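RNA silencing suppressor p19 (Tomato bushy stunt virus, PDB 4JNX) probably suppresses RNA silencing in the infected host by binding short interfering RNAs as a homodimer that selects them by duplex length. Local coordinates at residues Arg63-Trp68 with Arg117-Leu122. Residues are numbered along the deposited sequence; the frame is centred on the assembly and turned at random.
Sequences RVLGSW and RSKQEL
Leu65 overlaps the aliphatic parts of two consecutive helix residues: its CD2 lies 3.5 Å from Gln120 CG and 3.9 Å from Lys119 CG. The leucine and Gln120 side chains meet at about a right angle, and the second methyl, CD1, rests against the glutamine amide, 3.5 Å from OE1. Past the same leucine, in the opposite direction, runs Lys119, which illustrates how a long chain can carry a charge across a nonpolar contact and deliver it to backbone carbonyls. With CG anti to the backbone N (chi1 170°) and every later torsion extended, it reaches the turn that follows helix 58-65. There NZ donates to Val64 O at 2.8 Å, tilted 31° from the carbonyl plane. Ser67 N reaches this same oxygen from the opposite face, so the carbonyl is gripped by one bond from the turn itself and one from the distant helix. A water accepts from Lys119 NZ at 3.0 Å and donates to Leu65 O and Trp68 O, tying the ammonium to two further carbonyls; the water sits over one face of the Trp68 ring, toward its rim. The indole passes alongside the lysine chain, with NE1 3.5 Å from NZ. Glu39 brings these polar ends together, forming a salt bridge with Lys119 and accepting hydrogen bonds from Ser67 and Trp68; its carboxylate would be expected to stabilise the buried positive charge. Within the p19 core domain, about 10 Å at the nearest atoms from the bound RNA, the contact joins the C-terminal part of helix 58-65 and the following turn to helix 108-123. Val64 and Lys119 pack both helices on Phe37 of strand 36-43, against the antiparallel sheet, while Trp68 of the turn meets Trp41 edge-to-face.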
ATOM      1  N   ARG A  63      -8.594   1.438 -19.387  1.00 25.02           N
ATOM      2  CA  ARG A  63      -9.241   2.757 -19.232  1.00 24.87           C
ATOM      3  C   ARG A  63      -8.848   3.376 -17.896  1.00 25.37           C
ATOM      4  O   ARG A  63      -8.203   4.454 -17.901  1.00 23.30           O
ATOM      5  CB  ARG A  63     -10.774   2.701 -19.395  1.00 26.79           C
ATOM      6  CG  ARG A  63     -11.497   4.062 -19.359  1.00 26.11           C
ATOM      7  CD  ARG A  63     -13.033   3.981 -19.324  1.00 27.13           C
ATOM      8  NE  ARG A  63     -13.529   3.740 -17.937  1.00 28.63           N
ATOM      9  CZ  ARG A  63     -13.834   4.672 -17.024  1.00 28.38           C
ATOM     10  NH1 ARG A  63     -13.722   5.959 -17.305  1.00 25.33           N
ATOM     11  NH2 ARG A  63     -14.280   4.293 -15.812  1.00 27.24           N
ATOM     12  N   VAL A  64      -9.093   2.656 -16.786  1.00 23.72           N
ATOM     13  CA  VAL A  64      -8.873   3.295 -15.434  1.00 24.28           C
ATOM     14  C   VAL A  64      -7.417   3.481 -15.056  1.00 23.79           C
ATOM     15  O   VAL A  64      -7.123   4.317 -14.184  1.00 24.16           O
ATOM     16  CB  VAL A  64      -9.655   2.572 -14.291  1.00 22.32           C
ATOM     17  CG1 VAL A  64     -11.123   2.496 -14.588  1.00 23.03           C
ATOM     18  CG2 VAL A  64      -9.084   1.153 -13.985  1.00 22.85           C
ATOM     19  N   LEU A  65      -6.504   2.667 -15.616  1.00 23.45           N
ATOM     20  CA  LEU A  65      -5.070   2.848 -15.417  1.00 26.59           C
ATOM     21  C   LEU A  65      -4.595   4.167 -16.073  1.00 27.24           C
ATOM     22  O   LEU A  65      -3.545   4.759 -15.740  1.00 26.35           O
ATOM     23  CB  LEU A  65      -4.170   1.637 -15.893  1.00 25.96           C
ATOM     24  CG  LEU A  65      -4.306   0.288 -15.197  1.00 26.74           C
ATOM     25  CD1 LEU A  65      -3.520  -0.862 -15.852  1.00 29.80           C
ATOM     26  CD2 LEU A  65      -3.878   0.475 -13.754  1.00 30.65           C
ATOM     27  N   GLY A  66      -5.404   4.628 -17.015  1.00 25.42           N
ATOM     28  CA  GLY A  66      -5.150   5.894 -17.547  1.00 27.99           C
ATOM     29  C   GLY A  66      -5.682   7.074 -16.735  1.00 27.50           C
ATOM     30  O   GLY A  66      -5.622   8.208 -17.211  1.00 27.62           O
ATOM     31  N   SER A  67      -6.131   6.884 -15.490  1.00 25.37           N
ATOM     32  CA  SER A  67      -6.693   8.049 -14.790  1.00 23.95           C
ATOM     33  C   SER A  67      -5.663   9.016 -14.200  1.00 23.79           C
ATOM     34  O   SER A  67      -5.977  10.138 -13.838  1.00 24.29           O
ATOM     35  CB  SER A  67      -7.661   7.647 -13.705  1.00 25.19           C
ATOM     36  OG  SER A  67      -6.971   7.048 -12.580  1.00 22.32           O
ATOM     37  N   TRP A  68      -4.432   8.566 -14.046  1.00 23.58           N
ATOM     38  CA  TRP A  68      -3.356   9.475 -13.708  1.00 23.11           C
ATOM     39  C   TRP A  68      -2.079   8.899 -14.302  1.00 22.34           C
ATOM     40  O   TRP A  68      -2.005   7.737 -14.626  1.00 24.50           O
ATOM     41  CB  TRP A  68      -3.327   9.749 -12.182  1.00 22.64           C
ATOM     42  CG  TRP A  68      -3.174   8.562 -11.341  1.00 22.17           C
ATOM     43  CD1 TRP A  68      -4.163   7.861 -10.725  1.00 23.48           C
ATOM     44  CD2 TRP A  68      -1.957   7.897 -11.030  1.00 23.62           C
ATOM     45  NE1 TRP A  68      -3.652   6.811 -10.067  1.00 23.44           N
ATOM     46  CE2 TRP A  68      -2.305   6.767 -10.218  1.00 24.84           C
ATOM     47  CE3 TRP A  68      -0.630   8.112 -11.343  1.00 21.65           C
ATOM     48  CZ2 TRP A  68      -1.347   5.895  -9.697  1.00 23.78           C
ATOM     49  CZ3 TRP A  68       0.346   7.271 -10.773  1.00 24.16           C
ATOM     50  CH2 TRP A  68      -0.044   6.152  -9.979  1.00 24.26           C
ATOM     51  N   ARG A 117       1.759   0.202  -9.746  1.00 29.92           N
ATOM     52  CA  ARG A 117       1.821  -1.234  -9.524  1.00 31.67           C
ATOM     53  C   ARG A 117       0.773  -1.725  -8.499  1.00 29.16           C
ATOM     54  O   ARG A 117       0.107  -2.716  -8.773  1.00 30.37           O
ATOM     55  CB  ARG A 117       3.211  -1.644  -9.111  1.00 34.81           C
ATOM     56  CG  ARG A 117       4.267  -1.457 -10.182  1.00 39.70           C
ATOM     57  CD  ARG A 117       5.657  -1.452  -9.518  1.00 46.32           C
ATOM     58  NE  ARG A 117       6.781  -1.506 -10.477  1.00 46.66           N
ATOM     59  CZ  ARG A 117       7.060  -0.571 -11.391  1.00 52.08           C
ATOM     60  NH1 ARG A 117       6.287   0.542 -11.561  1.00 50.63           N
ATOM     61  NH2 ARG A 117       8.114  -0.750 -12.184  1.00 53.81           N
ATOM     62  N   SER A 118       0.587  -1.006  -7.368  1.00 27.92           N
ATOM     63  CA  SER A 118      -0.417  -1.413  -6.392  1.00 27.77           C
ATOM     64  C   SER A 118      -1.814  -1.391  -7.035  1.00 28.74           C
ATOM     65  O   SER A 118      -2.621  -2.263  -6.855  1.00 26.74           O
ATOM     66  CB  SER A 118      -0.458  -0.517  -5.149  1.00 29.93           C
ATOM     67  OG  SER A 118       0.819  -0.389  -4.529  1.00 33.24           O
ATOM     68  N   LYS A 119      -2.056  -0.371  -7.823  1.00 28.74           N
ATOM     69  CA  LYS A 119      -3.366  -0.175  -8.418  1.00 27.58           C
ATOM     70  C   LYS A 119      -3.653  -1.355  -9.386  1.00 28.23           C
ATOM     71  O   LYS A 119      -4.659  -1.983  -9.290  1.00 26.50           O
ATOM     72  CB  LYS A 119      -3.431   1.172  -9.167  1.00 26.20           C
ATOM     73  CG  LYS A 119      -4.660   1.356 -10.003  1.00 25.07           C
ATOM     74  CD  LYS A 119      -4.624   2.767 -10.592  1.00 24.85           C
ATOM     75  CE  LYS A 119      -5.888   3.118 -11.322  1.00 25.12           C
ATOM     76  NZ  LYS A 119      -5.882   4.606 -11.637  1.00 23.65           N
ATOM     77  N   GLN A 120      -2.706  -1.659 -10.238  1.00 29.50           N
ATOM     78  CA  GLN A 120      -2.910  -2.780 -11.142  1.00 32.84           C
ATOM     79  C   GLN A 120      -3.100  -4.123 -10.450  1.00 31.74           C
ATOM     80  O   GLN A 120      -3.956  -4.859 -10.782  1.00 31.06           O
ATOM     81  CB  GLN A 120      -1.739  -2.960 -12.059  1.00 35.19           C
ATOM     82  CG  GLN A 120      -1.359  -1.706 -12.695  1.00 39.62           C
ATOM     83  CD  GLN A 120      -0.405  -1.955 -13.815  1.00 45.75           C
ATOM     84  OE1 GLN A 120      -0.739  -2.719 -14.736  1.00 44.27           O
ATOM     85  NE2 GLN A 120       0.802  -1.333 -13.742  1.00 47.26           N
ATOM     86  N   GLU A 121      -2.297  -4.362  -9.404  1.00 35.19           N
ATOM     87  CA  GLU A 121      -2.389  -5.617  -8.672  1.00 33.67           C
ATOM     88  C   GLU A 121      -3.661  -5.752  -7.920  1.00 31.53           C
ATOM     89  O   GLU A 121      -4.271  -6.796  -7.952  1.00 32.13           O
ATOM     90  CB  GLU A 121      -1.213  -5.809  -7.745  1.00 37.72           C
ATOM     91  CG  GLU A 121       0.151  -5.884  -8.483  1.00 43.81           C
ATOM     92  CD  GLU A 121       0.324  -7.023  -9.518  1.00 51.60           C
ATOM     93  OE1 GLU A 121       0.872  -8.115  -9.170  1.00 55.93           O
ATOM     94  OE2 GLU A 121      -0.072  -6.806 -10.712  1.00 53.44           O
ATOM     95  N   LEU A 122      -4.140  -4.656  -7.308  1.00 30.98           N
ATOM     96  CA  LEU A 122      -5.373  -4.715  -6.609  1.00 29.26           C
ATOM     97  C   LEU A 122      -6.590  -4.891  -7.547  1.00 30.04           C
ATOM     98  O   LEU A 122      -7.558  -5.549  -7.183  1.00 30.43           O
ATOM     99  CB  LEU A 122      -5.635  -3.478  -5.736  1.00 26.88           C
ATOM    100  CG  LEU A 122      -6.881  -3.413  -4.875  1.00 26.70           C
ATOM    101  CD1 LEU A 122      -7.140  -4.675  -3.935  1.00 25.92           C
ATOM    102  CD2 LEU A 122      -6.991  -2.049  -4.107  1.00 26.56           C
TER
HETATM  103  O   HOH W   1      -3.431   5.381 -13.209  1.00 23.86           O